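Local structure of aminoglycoside 3'-phosphotransferase AphA1-IAB (Acinetobacter baumannii, 4GKH) at residues I135-C140 and S193-G198. The protein transfers a phosphate group from a nucleoside triphosphate to the 3'-hydroxyl of kanamycin and related aminoglycosides, conferring resistance to these antibiotics. Residues are numbered along the deposited sequence; the frame is centred on the assembly and turned at random.
Sequences IPVCNC and SVVTHG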
ATOM      1  N   ILE A 135      -7.581 -14.632   3.827  1.00 32.40           N
ATOM      2  CA  ILE A 135      -6.508 -15.348   4.534  1.00 32.27           C
ATOM      3  C   ILE A 135      -6.897 -15.449   6.008  1.00 38.98           C
ATOM      4  O   ILE A 135      -7.187 -14.423   6.631  1.00 32.19           O
ATOM      5  CB  ILE A 135      -5.161 -14.609   4.430  1.00 34.94           C
ATOM      6  CG1 ILE A 135      -4.708 -14.494   2.972  1.00 33.23           C
ATOM      7  CG2 ILE A 135      -4.105 -15.325   5.281  1.00 34.91           C
ATOM      8  CD1 ILE A 135      -3.571 -13.498   2.776  1.00 28.37           C
ATOM      9  N   PRO A 136      -6.931 -16.670   6.574  1.00 37.78           N
ATOM     10  CA  PRO A 136      -7.301 -16.740   7.997  1.00 34.59           C
ATOM     11  C   PRO A 136      -6.348 -15.913   8.859  1.00 32.73           C
ATOM     12  O   PRO A 136      -5.140 -16.037   8.672  1.00 34.60           O
ATOM     13  CB  PRO A 136      -7.195 -18.235   8.310  1.00 37.41           C
ATOM     14  CG  PRO A 136      -7.529 -18.888   6.969  1.00 40.33           C
ATOM     15  CD  PRO A 136      -6.842 -18.013   5.961  1.00 34.44           C
ATOM     16  N   VAL A 137      -6.873 -15.059   9.741  1.00 36.55           N
ATOM     17  CA  VAL A 137      -6.002 -14.147  10.485  1.00 33.40           C
ATOM     18  C   VAL A 137      -5.073 -14.909  11.436  1.00 29.01           C
ATOM     19  O   VAL A 137      -4.082 -14.359  11.895  1.00 36.13           O
ATOM     20  CB  VAL A 137      -6.751 -13.038  11.286  1.00 35.74           C
ATOM     21  CG1 VAL A 137      -7.500 -12.072  10.339  1.00 36.25           C
ATOM     22  CG2 VAL A 137      -7.658 -13.629  12.343  1.00 37.39           C
ATOM     23  N   CYS A 138      -5.396 -16.165  11.726  1.00 32.37           N
ATOM     24  CA  CYS A 138      -4.508 -16.988  12.560  1.00 35.94           C
ATOM     25  C   CYS A 138      -3.133 -17.222  11.916  1.00 40.06           C
ATOM     26  O   CYS A 138      -2.191 -17.641  12.593  1.00 39.66           O
ATOM     27  CB  CYS A 138      -5.153 -18.328  12.901  1.00 36.34           C
ATOM     28  SG  CYS A 138      -5.442 -19.429  11.479  1.00 42.89           S
ATOM     29  N   ASN A 139      -3.013 -16.930  10.623  1.00 29.24           N
ATOM     30  CA  ASN A 139      -1.755 -17.093   9.907  1.00 31.27           C
ATOM     31  C   ASN A 139      -0.825 -15.887  10.050  1.00 37.22           C
ATOM     32  O   ASN A 139       0.352 -15.970   9.710  1.00 30.94           O
ATOM     33  CB  ASN A 139      -2.029 -17.305   8.416  1.00 31.53           C
ATOM     34  CG  ASN A 139      -2.708 -18.633   8.122  1.00 41.93           C
ATOM     35  OD1 ASN A 139      -2.095 -19.682   8.237  1.00 44.11           O
ATOM     36  ND2 ASN A 139      -3.970 -18.584   7.716  1.00 45.37           N
ATOM     37  N   CYS A 140      -1.354 -14.771  10.542  1.00 30.76           N
ATOM     38  CA  CYS A 140      -0.670 -13.481  10.396  1.00 32.05           C
ATOM     39  C   CYS A 140      -0.013 -12.965  11.678  1.00 26.87           C
ATOM     40  O   CYS A 140      -0.700 -12.703  12.665  1.00 35.20           O
ATOM     41  CB  CYS A 140      -1.633 -12.419   9.851  1.00 30.68           C
ATOM     42  SG  CYS A 140      -0.811 -10.820   9.518  1.00 33.05           S
ATOM     43  N   SER A 193     -11.905  -7.708  11.648  1.00 37.64           N
ATOM     44  CA  SER A 193     -10.465  -7.842  11.389  1.00 32.06           C
ATOM     45  C   SER A 193     -10.140  -8.878  10.330  1.00 34.25           C
ATOM     46  O   SER A 193     -10.649  -9.991  10.367  1.00 31.51           O
ATOM     47  CB  SER A 193      -9.718  -8.196  12.678  1.00 43.40           C
ATOM     48  OG  SER A 193      -9.938  -7.225  13.683  1.00 39.88           O
ATOM     49  N   VAL A 194      -9.267  -8.504   9.402  1.00 30.17           N
ATOM     50  CA  VAL A 194      -8.824  -9.410   8.355  1.00 26.16           C
ATOM     51  C   VAL A 194      -7.365  -9.095   8.109  1.00 34.51           C
ATOM     52  O   VAL A 194      -6.846  -8.108   8.631  1.00 29.41           O
ATOM     53  CB  VAL A 194      -9.582  -9.156   7.041  1.00 27.73           C
ATOM     54  CG1 VAL A 194     -11.095  -9.424   7.222  1.00 31.20           C
ATOM     55  CG2 VAL A 194      -9.329  -7.731   6.572  1.00 28.69           C
ATOM     56  N   VAL A 195      -6.696  -9.916   7.312  1.00 29.95           N
ATOM     57  CA  VAL A 195      -5.350  -9.560   6.859  1.00 26.52           C
ATOM     58  C   VAL A 195      -5.445  -8.412   5.847  1.00 33.47           C
ATOM     59  O   VAL A 195      -6.113  -8.546   4.811  1.00 32.75           O
ATOM     60  CB  VAL A 195      -4.637 -10.772   6.189  1.00 32.67           C
ATOM     61  CG1 VAL A 195      -3.261 -10.352   5.688  1.00 26.51           C
ATOM     62  CG2 VAL A 195      -4.523 -11.966   7.173  1.00 28.61           C
ATOM     63  N   THR A 196      -4.798  -7.284   6.142  1.00 31.46           N
ATOM     64  CA  THR A 196      -4.875  -6.120   5.256  1.00 30.66           C
ATOM     65  C   THR A 196      -3.532  -5.789   4.633  1.00 34.31           C
ATOM     66  O   THR A 196      -2.471  -6.151   5.159  1.00 31.85           O
ATOM     67  CB  THR A 196      -5.400  -4.842   5.964  1.00 33.51           C
ATOM     68  OG1 THR A 196      -4.493  -4.472   7.008  1.00 36.78           O
ATOM     69  CG2 THR A 196      -6.805  -5.063   6.533  1.00 28.92           C
ATOM     70  N   HIS A 197      -3.587  -5.088   3.506  1.00 28.75           N
ATOM     71  CA  HIS A 197      -2.381  -4.660   2.805  1.00 26.89           C
ATOM     72  C   HIS A 197      -1.824  -3.401   3.470  1.00 34.81           C
ATOM     73  O   HIS A 197      -0.617  -3.265   3.690  1.00 32.21           O
ATOM     74  CB  HIS A 197      -2.752  -4.354   1.344  1.00 25.82           C
ATOM     75  CG  HIS A 197      -1.608  -3.848   0.524  1.00 28.57           C
ATOM     76  ND1 HIS A 197      -1.204  -2.532   0.544  1.00 26.27           N
ATOM     77  CD2 HIS A 197      -0.798  -4.475  -0.359  1.00 31.04           C
ATOM     78  CE1 HIS A 197      -0.181  -2.372  -0.274  1.00 31.49           C
ATOM     79  NE2 HIS A 197       0.088  -3.538  -0.834  1.00 30.09           N
ATOM     80  N   GLY A 198      -2.714  -2.467   3.778  1.00 27.89           N
ATOM     81  CA  GLY A 198      -2.322  -1.228   4.436  1.00 26.62           C
ATOM     82  C   GLY A 198      -2.157   0.005   3.559  1.00 35.09           C
ATOM     83  O   GLY A 198      -2.221   1.130   4.057  1.00 31.45           O
TER
HETATM   84  O   HOH W   1      -8.076 -12.027   6.325  1.00 47.82           O
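Val195 turns its CG2 methyl toward the loop 135-140, where it meets Ile135 and Cys140, a worked example of one branched side chain serving several neighbours. On one flank CG2 meets CB of Ile135 at 3.9 Å; on another it lies 4.0 Å from CB of Cys140. With CG2 anti to its own carbonyl carbon and CG1 anti to its backbone N (chi1 178°), Val195 directs the former branch into the loop. Val137 approaches differently, laying CG1 against the strand backbone, 3.6 Å from CA of Val194. A water bridges the two backbones, donating to Ile135 O at 2.6 Å and accepting from Val195 N at 2.7 Å.

Behind this shell, Pro136 O accepts from both Asn139 N and Asn139 ND2 (3.0 Å to ND2), which arrive on the same face of the carbonyl plane, and Cys140 N bonds Val137 O; together these tie up the turn. Beyond strand 193-196 the chain runs through His197 to Asp199, probably the enzyme's proton acceptor, though the contact lies away from the active site. The loop joins helices 118-133 and 146-158. Trp75 of helix 61-76 touches both Cys140 and Val195, while Leu76 and Phe79 pack on Ile135. Strand 193-196 pairs antiparallel with strand 224-225.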